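Long-range contacts in sensor protein (Rhodopseudomonas palustris, PDB 2OOL), which senses light through a bound biliverdin and, as a whole protein, probably passes the signal on as a histidine kinase, this chain being its chromophore-binding part: residues D126-L131 with G253-S258; V58-E63 with P240-P245; V230-D235 with R304-E309. One frame throughout, in Å; residues are numbered along the deposited sequence.

Contact 1: D126-L131 with G253-S258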
loop_
_atom_site.group_PDB
_atom_site.type_symbol
_atom_site.label_atom_id
_atom_site.label_comp_id
_atom_site.label_asym_id
_atom_site.label_seq_id
_atom_site.Cartn_x
_atom_site.Cartn_y
_atom_site.Cartn_z
ATOM N N ASP A 126 -27.660 11.744 -7.213
ATOM C CA ASP A 126 -29.100 12.095 -7.278
ATOM C C ASP A 126 -29.662 12.840 -6.122
ATOM O O ASP A 126 -30.800 12.605 -5.666
ATOM C CB ASP A 126 -29.944 10.851 -7.528
ATOM C CG ASP A 126 -29.781 10.327 -8.970
ATOM O OD1 ASP A 126 -28.899 10.825 -9.704
ATOM O OD2 ASP A 126 -30.602 9.480 -9.396
ATOM N N SER A 127 -28.902 13.822 -5.672
ATOM C CA SER A 127 -29.382 14.735 -4.669
ATOM C C SER A 127 -29.602 14.041 -3.336
ATOM O O SER A 127 -30.222 14.605 -2.435
ATOM C CB SER A 127 -30.666 15.474 -5.194
ATOM O OG SER A 127 -30.559 15.574 -6.636
ATOM N N ILE A 128 -29.065 12.820 -3.175
ATOM C CA ILE A 128 -29.196 12.094 -1.898
ATOM C C ILE A 128 -27.903 11.463 -1.430
ATOM O O ILE A 128 -26.968 11.323 -2.193
ATOM C CB ILE A 128 -30.313 10.992 -1.956
ATOM C CG1 ILE A 128 -30.027 9.967 -3.050
ATOM C CG2 ILE A 128 -31.714 11.642 -2.135
ATOM C CD1 ILE A 128 -30.720 8.670 -2.859
ATOM N N VAL A 129 -27.894 10.990 -0.185
ATOM C CA VAL A 129 -26.718 10.389 0.434
ATOM C C VAL A 129 -27.068 8.990 0.808
ATOM O O VAL A 129 -28.078 8.779 1.442
ATOM C CB VAL A 129 -26.333 11.153 1.727
ATOM C CG1 VAL A 129 -25.133 10.505 2.390
ATOM C CG2 VAL A 129 -26.082 12.645 1.408
ATOM N N ILE A 130 -26.226 8.041 0.402
ATOM C CA ILE A 130 -26.432 6.640 0.636
ATOM C C ILE A 130 -25.268 6.225 1.543
ATOM O O ILE A 130 -24.122 6.518 1.229
ATOM C CB ILE A 130 -26.421 5.844 -0.673
ATOM C CG1 ILE A 130 -27.656 6.156 -1.536
ATOM C CG2 ILE A 130 -26.297 4.318 -0.414
ATOM C CD1 ILE A 130 -27.778 5.400 -2.870
ATOM N N LEU A 131 -25.585 5.618 2.682
ATOM C CA LEU A 131 -24.584 5.038 3.573
ATOM C C LEU A 131 -24.693 3.524 3.523
ATOM O O LEU A 131 -25.775 2.976 3.662
ATOM C CB LEU A 131 -24.793 5.534 4.992
ATOM C CG LEU A 131 -23.934 4.856 6.101
ATOM C CD1 LEU A 131 -22.441 5.185 5.948
ATOM C CD2 LEU A 131 -24.401 5.235 7.463
ATOM N N GLY A 253 -39.009 8.630 -7.968
ATOM C CA GLY A 253 -38.496 7.540 -8.680
ATOM C C GLY A 253 -37.742 6.581 -7.776
ATOM O O GLY A 253 -37.545 6.865 -6.607
ATOM N N PRO A 254 -37.307 5.445 -8.341
ATOM C CA PRO A 254 -36.536 4.418 -7.643
ATOM C C PRO A 254 -35.161 4.920 -7.248
ATOM O O PRO A 254 -34.690 5.860 -7.828
ATOM C CB PRO A 254 -36.351 3.321 -8.698
ATOM C CG PRO A 254 -36.680 3.961 -10.017
ATOM C CD PRO A 254 -37.542 5.122 -9.764
ATOM N N ILE A 255 -34.499 4.272 -6.299
ATOM C CA ILE A 255 -33.183 4.704 -5.906
ATOM C C ILE A 255 -32.143 4.118 -6.884
ATOM O O ILE A 255 -32.052 2.907 -7.063
ATOM C CB ILE A 255 -32.875 4.322 -4.401
ATOM C CG1 ILE A 255 -33.816 5.119 -3.474
ATOM C CG2 ILE A 255 -31.455 4.659 -4.060
ATOM C CD1 ILE A 255 -33.909 4.630 -2.017
ATOM N N ASP A 256 -31.382 5.019 -7.485
ATOM C CA ASP A 256 -30.320 4.706 -8.397
ATOM C C ASP A 256 -29.130 4.183 -7.604
ATOM O O ASP A 256 -28.447 4.935 -6.910
ATOM C CB ASP A 256 -29.944 5.972 -9.203
ATOM C CG ASP A 256 -28.957 5.693 -10.293
ATOM O OD1 ASP A 256 -28.187 4.710 -10.208
ATOM O OD2 ASP A 256 -28.975 6.432 -11.288
ATOM N N LEU A 257 -28.887 2.884 -7.710
ATOM C CA LEU A 257 -27.797 2.246 -6.988
ATOM C C LEU A 257 -26.529 2.145 -7.813
ATOM O O LEU A 257 -25.591 1.439 -7.454
ATOM C CB LEU A 257 -28.284 0.914 -6.472
ATOM C CG LEU A 257 -29.459 1.018 -5.489
ATOM C CD1 LEU A 257 -30.011 -0.330 -5.167
ATOM C CD2 LEU A 257 -28.980 1.668 -4.220
ATOM N N SER A 258 -26.441 2.900 -8.906
ATOM C CA SER A 258 -25.216 2.847 -9.738
ATOM C C SER A 258 -23.901 2.822 -8.945
ATOM O O SER A 258 -22.999 2.017 -9.255
ATOM C CB SER A 258 -25.162 4.015 -10.709
ATOM O OG SER A 258 -26.204 3.964 -11.656
HETATM O O HOH W 1 -31.842 8.071 -7.076
#

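Contact 2: V58-E63 with P240-P245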
loop_
_atom_site.group_PDB
_atom_site.type_symbol
_atom_site.label_atom_id
_atom_site.label_comp_id
_atom_site.label_asym_id
_atom_site.label_seq_id
_atom_site.Cartn_x
_atom_site.Cartn_y
_atom_site.Cartn_z
ATOM N N VAL A 58 -34.319 2.242 3.964
ATOM C CA VAL A 58 -33.408 1.224 4.502
ATOM C C VAL A 58 -33.663 -0.072 3.816
ATOM O O VAL A 58 -34.787 -0.329 3.370
ATOM C CB VAL A 58 -33.583 0.920 6.053
ATOM C CG1 VAL A 58 -32.545 1.691 6.896
ATOM C CG2 VAL A 58 -34.990 1.163 6.508
ATOM N N SER A 59 -32.611 -0.875 3.727
ATOM C CA SER A 59 -32.720 -2.271 3.356
ATOM C C SER A 59 -33.458 -3.028 4.467
ATOM O O SER A 59 -33.258 -2.760 5.688
ATOM C CB SER A 59 -31.322 -2.893 3.094
ATOM O OG SER A 59 -30.439 -2.730 4.194
ATOM N N ALA A 60 -34.314 -3.955 4.028
ATOM C CA ALA A 60 -35.212 -4.693 4.902
ATOM C C ALA A 60 -34.471 -5.527 5.936
ATOM O O ALA A 60 -35.019 -5.784 6.999
ATOM C CB ALA A 60 -36.103 -5.636 4.062
ATOM N N ASN A 61 -33.263 -5.996 5.580
ATOM C CA ASN A 61 -32.395 -6.774 6.481
ATOM C C ASN A 61 -31.948 -6.020 7.729
ATOM O O ASN A 61 -31.514 -6.620 8.703
ATOM C CB ASN A 61 -31.167 -7.396 5.733
ATOM C CG ASN A 61 -30.117 -6.364 5.276
ATOM O OD1 ASN A 61 -30.427 -5.216 5.037
ATOM N ND2 ASN A 61 -28.852 -6.798 5.168
ATOM N N VAL A 62 -32.076 -4.705 7.717
ATOM C CA VAL A 62 -31.882 -3.903 8.919
ATOM C C VAL A 62 -32.786 -4.361 10.087
ATOM O O VAL A 62 -32.432 -4.156 11.239
ATOM C CB VAL A 62 -32.069 -2.416 8.571
ATOM C CG1 VAL A 62 -32.341 -1.607 9.730
ATOM C CG2 VAL A 62 -30.801 -1.933 7.816
ATOM N N GLU A 63 -33.915 -5.004 9.788
ATOM C CA GLU A 63 -34.779 -5.573 10.823
ATOM C C GLU A 63 -34.010 -6.548 11.705
ATOM O O GLU A 63 -34.217 -6.591 12.924
ATOM C CB GLU A 63 -35.988 -6.282 10.200
ATOM C CG GLU A 63 -36.806 -7.113 11.181
ATOM C CD GLU A 63 -38.304 -7.133 10.838
ATOM O OE1 GLU A 63 -38.690 -7.582 9.731
ATOM O OE2 GLU A 63 -39.092 -6.680 11.687
ATOM N N PRO A 240 -31.750 -11.359 -2.314
ATOM C CA PRO A 240 -31.796 -9.909 -2.315
ATOM C C PRO A 240 -32.662 -9.373 -1.184
ATOM O O PRO A 240 -33.711 -9.957 -0.878
ATOM C CB PRO A 240 -32.446 -9.577 -3.671
ATOM C CG PRO A 240 -32.073 -10.756 -4.560
ATOM C CD PRO A 240 -32.165 -11.917 -3.626
ATOM N N SER A 241 -32.242 -8.251 -0.602
ATOM C CA SER A 241 -32.996 -7.592 0.465
ATOM C C SER A 241 -33.497 -6.259 -0.059
ATOM O O SER A 241 -32.700 -5.369 -0.367
ATOM C CB SER A 241 -32.096 -7.400 1.697
ATOM O OG SER A 241 -32.718 -6.650 2.738
ATOM N N PRO A 242 -34.826 -6.114 -0.189
ATOM C CA PRO A 242 -35.363 -4.920 -0.795
ATOM C C PRO A 242 -35.210 -3.667 0.027
ATOM O O PRO A 242 -35.069 -3.730 1.237
ATOM C CB PRO A 242 -36.831 -5.280 -0.988
ATOM C CG PRO A 242 -37.094 -6.242 0.051
ATOM C CD PRO A 242 -35.895 -7.063 0.133
ATOM N N LEU A 243 -35.207 -2.528 -0.665
ATOM C CA LEU A 243 -35.173 -1.220 -0.053
ATOM C C LEU A 243 -36.571 -0.864 0.369
ATOM O O LEU A 243 -37.524 -1.135 -0.348
ATOM C CB LEU A 243 -34.660 -0.157 -1.013
ATOM C CG LEU A 243 -33.228 -0.376 -1.493
ATOM C CD1 LEU A 243 -32.741 0.792 -2.338
ATOM C CD2 LEU A 243 -32.259 -0.722 -0.384
ATOM N N VAL A 244 -36.685 -0.228 1.521
ATOM C CA VAL A 244 -37.983 0.148 2.086
ATOM C C VAL A 244 -37.932 1.609 2.452
ATOM O O VAL A 244 -37.276 1.953 3.408
ATOM C CB VAL A 244 -38.277 -0.632 3.353
ATOM C CG1 VAL A 244 -39.707 -0.289 3.886
ATOM C CG2 VAL A 244 -38.164 -2.073 3.088
ATOM N N PRO A 245 -38.579 2.490 1.663
ATOM C CA PRO A 245 -39.144 2.254 0.339
ATOM C C PRO A 245 -38.076 2.465 -0.732
ATOM O O PRO A 245 -37.002 3.040 -0.462
ATOM C CB PRO A 245 -40.220 3.318 0.234
ATOM C CG PRO A 245 -39.684 4.475 1.012
ATOM C CD PRO A 245 -38.769 3.887 2.090
#

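Contact 3: V230-D235 with R304-E309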
loop_
_atom_site.group_PDB
_atom_site.type_symbol
_atom_site.label_atom_id
_atom_site.label_comp_id
_atom_site.label_asym_id
_atom_site.label_seq_id
_atom_site.Cartn_x
_atom_site.Cartn_y
_atom_site.Cartn_z
ATOM N N VAL A 230 -15.211 -0.872 -9.638
ATOM C CA VAL A 230 -15.034 -2.032 -8.737
ATOM C C VAL A 230 -16.384 -2.592 -8.300
ATOM O O VAL A 230 -17.267 -1.848 -8.062
ATOM C CB VAL A 230 -14.220 -1.654 -7.497
ATOM C CG1 VAL A 230 -13.834 -2.942 -6.665
ATOM C CG2 VAL A 230 -12.932 -0.869 -7.903
ATOM N N ARG A 231 -16.552 -3.915 -8.291
ATOM C CA ARG A 231 -17.781 -4.574 -7.817
ATOM C C ARG A 231 -17.446 -5.939 -7.214
ATOM O O ARG A 231 -16.510 -6.596 -7.652
ATOM C CB ARG A 231 -18.745 -4.780 -8.986
ATOM C CG ARG A 231 -18.215 -5.723 -10.054
ATOM C CD ARG A 231 -18.547 -5.265 -11.468
ATOM N NE ARG A 231 -18.036 -3.928 -11.703
ATOM C CZ ARG A 231 -16.923 -3.650 -12.366
ATOM N NH1 ARG A 231 -16.578 -2.398 -12.532
ATOM N NH2 ARG A 231 -16.145 -4.597 -12.854
ATOM N N ILE A 232 -18.215 -6.359 -6.231
ATOM C CA ILE A 232 -18.055 -7.625 -5.603
ATOM C C ILE A 232 -19.378 -8.303 -5.347
ATOM O O ILE A 232 -20.369 -7.652 -4.984
ATOM C CB ILE A 232 -17.172 -7.582 -4.300
ATOM C CG1 ILE A 232 -17.008 -8.992 -3.695
ATOM C CG2 ILE A 232 -17.753 -6.645 -3.224
ATOM C CD1 ILE A 232 -15.865 -9.093 -2.627
ATOM N N ILE A 233 -19.377 -9.628 -5.542
ATOM C CA ILE A 233 -20.509 -10.478 -5.248
ATOM C C ILE A 233 -19.938 -11.593 -4.384
ATOM O O ILE A 233 -19.528 -12.592 -4.893
ATOM C CB ILE A 233 -21.178 -11.087 -6.555
ATOM C CG1 ILE A 233 -21.413 -10.001 -7.640
ATOM C CG2 ILE A 233 -22.510 -11.862 -6.208
ATOM C CD1 ILE A 233 -21.536 -10.542 -9.079
ATOM N N PRO A 234 -19.905 -11.407 -3.051
ATOM C CA PRO A 234 -19.276 -12.429 -2.191
ATOM C C PRO A 234 -19.936 -13.796 -2.155
ATOM O O PRO A 234 -19.236 -14.781 -1.888
ATOM C CB PRO A 234 -19.328 -11.835 -0.796
ATOM C CG PRO A 234 -19.816 -10.429 -0.930
ATOM C CD PRO A 234 -20.418 -10.255 -2.296
ATOM N N ASP A 235 -21.251 -13.836 -2.359
ATOM C CA ASP A 235 -22.044 -15.039 -2.384
ATOM C C ASP A 235 -23.084 -14.910 -3.464
ATOM O O ASP A 235 -23.997 -14.092 -3.313
ATOM C CB ASP A 235 -22.765 -15.267 -1.054
ATOM C CG ASP A 235 -23.464 -16.662 -0.982
ATOM O OD1 ASP A 235 -23.533 -17.433 -1.983
ATOM O OD2 ASP A 235 -23.936 -16.999 0.120
ATOM N N ARG A 304 -17.088 -15.724 -0.555
ATOM C CA ARG A 304 -15.983 -15.057 0.109
ATOM C C ARG A 304 -15.978 -13.535 -0.040
ATOM O O ARG A 304 -16.111 -13.023 -1.176
ATOM C CB ARG A 304 -14.706 -15.579 -0.467
ATOM C CG ARG A 304 -13.461 -14.975 0.147
ATOM C CD ARG A 304 -12.216 -15.765 -0.300
ATOM N NE ARG A 304 -11.021 -15.129 0.246
ATOM C CZ ARG A 304 -10.214 -15.677 1.137
ATOM N NH1 ARG A 304 -10.410 -16.916 1.540
ATOM N NH2 ARG A 304 -9.161 -14.999 1.581
ATOM N N PHE A 305 -15.713 -12.838 1.070
ATOM C CA PHE A 305 -15.753 -11.381 1.104
ATOM C C PHE A 305 -14.359 -10.808 1.091
ATOM O O PHE A 305 -13.434 -11.388 1.636
ATOM C CB PHE A 305 -16.486 -10.890 2.354
ATOM C CG PHE A 305 -16.658 -9.377 2.423
ATOM C CD1 PHE A 305 -15.979 -8.626 3.383
ATOM C CD2 PHE A 305 -17.482 -8.716 1.524
ATOM C CE1 PHE A 305 -16.130 -7.261 3.460
ATOM C CE2 PHE A 305 -17.641 -7.341 1.576
ATOM C CZ PHE A 305 -16.953 -6.598 2.570
ATOM N N VAL A 306 -14.222 -9.660 0.459
ATOM C CA VAL A 306 -12.980 -8.931 0.405
ATOM C C VAL A 306 -13.267 -7.525 0.928
ATOM O O VAL A 306 -14.229 -6.863 0.472
ATOM C CB VAL A 306 -12.408 -8.884 -1.083
ATOM C CG1 VAL A 306 -11.076 -8.134 -1.148
ATOM C CG2 VAL A 306 -12.225 -10.280 -1.618
ATOM N N SER A 307 -12.507 -7.079 1.930
ATOM C CA SER A 307 -12.835 -5.784 2.611
ATOM C C SER A 307 -12.679 -4.575 1.700
ATOM O O SER A 307 -12.020 -4.641 0.692
ATOM C CB SER A 307 -11.956 -5.568 3.840
ATOM O OG SER A 307 -10.657 -5.139 3.443
ATOM N N TYR A 308 -13.266 -3.438 2.057
ATOM C CA TYR A 308 -13.205 -2.284 1.196
ATOM C C TYR A 308 -11.755 -1.879 0.875
ATOM O O TYR A 308 -11.441 -1.494 -0.270
ATOM C CB TYR A 308 -13.891 -1.126 1.862
ATOM C CG TYR A 308 -14.189 0.029 0.957
ATOM C CD1 TYR A 308 -15.287 -0.000 0.121
ATOM C CD2 TYR A 308 -13.391 1.150 0.957
ATOM C CE1 TYR A 308 -15.583 1.074 -0.693
ATOM C CE2 TYR A 308 -13.683 2.232 0.151
ATOM C CZ TYR A 308 -14.764 2.180 -0.676
ATOM O OH TYR A 308 -15.070 3.258 -1.489
ATOM N N GLU A 309 -10.898 -1.918 1.902
ATOM C CA GLU A 309 -9.528 -1.485 1.785
ATOM C C GLU A 309 -8.729 -2.431 0.861
ATOM O O GLU A 309 -7.887 -1.961 0.101
ATOM C CB GLU A 309 -8.829 -1.417 3.171
ATOM C CG GLU A 309 -9.396 -0.379 4.171
ATOM C CD GLU A 309 -10.435 -0.962 5.133
ATOM O OE1 GLU A 309 -11.191 -1.880 4.721
ATOM O OE2 GLU A 309 -10.479 -0.506 6.309
#

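Contact 1: D126-L131 with G253-S258
Asp126 and Asp256 bring two carboxylates close together with no bond between them, an instance of like charges set near each other by what surrounds them. Following Asp256 outward shows how. Its CB comes first, 3.6 Å from OD2 of Asp126. The side chain then runs on with CG trans to the backbone N (chi1 -173°), which carries the carboxylate across that of Asp126 at about a right angle, the two planes 82° apart. At the tip the oxygens have different tasks. OD2 lies 3.9 Å from OD2 of Asp126, a proximity that probably costs some energy, and it has a weak hydrogen bond to NE2 of His125. OD1 turns back to its own chain and closes an Asx turn: the backbone N of Ser258 gives it a bond of 2.8 Å, arriving nearly end-on to the C-O bond, while OG of Ser258 donates on the syn side at 2.6 Å. A water links the two segments, donating to OD2 of Asp126 and accepting from the backbone N of Asp256. With an alanine in place of Asp256 the Asx turn would lose its acceptor, and the Ser258 hydroxyl would probably be left without this mate and set free to turn.

Away from the two carboxylates the contact is apolar. CD1 of Ile130 meets CG2 of Ile255 at 3.9 Å, the two side chains sliding past each other in opposite directions, and also touches CD2 of Leu257 at 4.1 Å. CD1 of Ile128 reaches the same Ile255 methyl more loosely. The loop 253-258 thus lies over strand 128-134 of the PAS sheet, whose neighbour, strand 44-48, supplies Leu45 and Val47 to the same packing.

Contact 2: V58-E63 with P240-P245
Val58 and Val244 exchange two backbone hydrogen bonds, the antiparallel hydrogen-bonded pair that fixes how the two strands are paired. The shorter runs from Val244 N to Val58 O (2.7 Å), and the other joins Val58 N to Val244 O (3.0 Å), its donor standing above the carbonyl plane, 43° out of it. Past Ser59 and Leu243, a non-hydrogen-bonded pair, Ala60 N reaches Pro242 O at 2.9 Å nearly along the C=O axis. A side chain then takes over from the backbone: Ser241 OG accepts from Asn61 N at 3.0 Å, put there by a torsion of 174° that swings the hydroxyl opposite its own backbone N. The N-H comes from a type I turn, Ser59 to Val62. The turn is stiffened by Ser59 OG, which donates to Asn61 OD1 at 2.6 Å, while Asn61 ND2 bonds Gly43 O.

Around these bonds the packing is largely apolar. CB of Ala60 meets CG of Pro242 and CG2 of Val244, both at 4.2 Å, and CD2 of Leu243 lies close to CA of Ser59. Strand 241-244 is thereby sewn between strands 55-59 and 38-39, so a strand of the GAF range is built into the PAS sheet. Such sharing is consistent with the knotted PAS-GAF junction known in bacteriophytochromes.

Contact 3: V230-D235 with R304-E309
Ile232 reaches Val306 because both of its torsions are stretched out: CG1 lies opposite the backbone N (chi1 -178°) and CD1 continues the line (chi2 165°). The methyl at the tip can then touch a backbone as well as a side chain, with CD1 3.5 Å from Val306 N and 3.8 Å from Val306 CB. The two side chains cross obliquely, and CD1 also comes near CG2 of Val306. Phe305 uses the same kind of first torsion (chi1 -176°), which lays its ring beside Pro234, the two side chains pointing the same way. The proline meets the ring at its edge and in its plane, CG standing 3.8 Å from CD2, so this is edge packing and not a stack over the face. Ile232 CD1 stands obliquely to the same ring, at the limit of contact.

One hydrogen bond ties the backbones together: Arg304 N to Pro234 O, 2.7 Å long, with the donor slightly tilted from the carbonyl plane. Beside it, Pro234 CB packs 3.5 Å from Arg304 O. The side chain of Arg304 leaves in another direction, where its NE bonds the carbonyl oxygen of Thr177. Two residues past Phe305, Ser307 sits at the N-cap of helix 308-332, its OG weakly bonded to the backbone N of Val310.

The contact therefore fastens the edge strand of the GAF sheet to the approach to that domain's last long helix. Along strand 230-233 successive residues serve different ends: Ile232 turns toward 304-309, whereas Ile233 points away from it and, with Arg231, touches the biliverdin. The strand thus forms part of the chromophore pocket wall of the GAF domain, and 304-309 packs against its other side.

How the contacts relate
Contacts 1 and 2 are neighbours, their centres 14 Å apart, and they share the antiparallel sheet of the PAS domain: Leu243 of contact 2 packs against Ile255 and Leu257 of contact 1. Contact 3 belongs to the GAF domain and stands apart, its centre 21 Å from that of contact 1 and 20 Å from that of contact 2. Along the chain the first segments come as 58-63, 126-131 and 230-235, then 240-245, 253-258 and 304-309, so that all three contacts interlace. After strand 230-233, beside the chromophore, the chain adds strand 241-244 to the PAS sheet, packs loop 253-258 against it, then returns, binding the two domains into one chromophore-bearing unit.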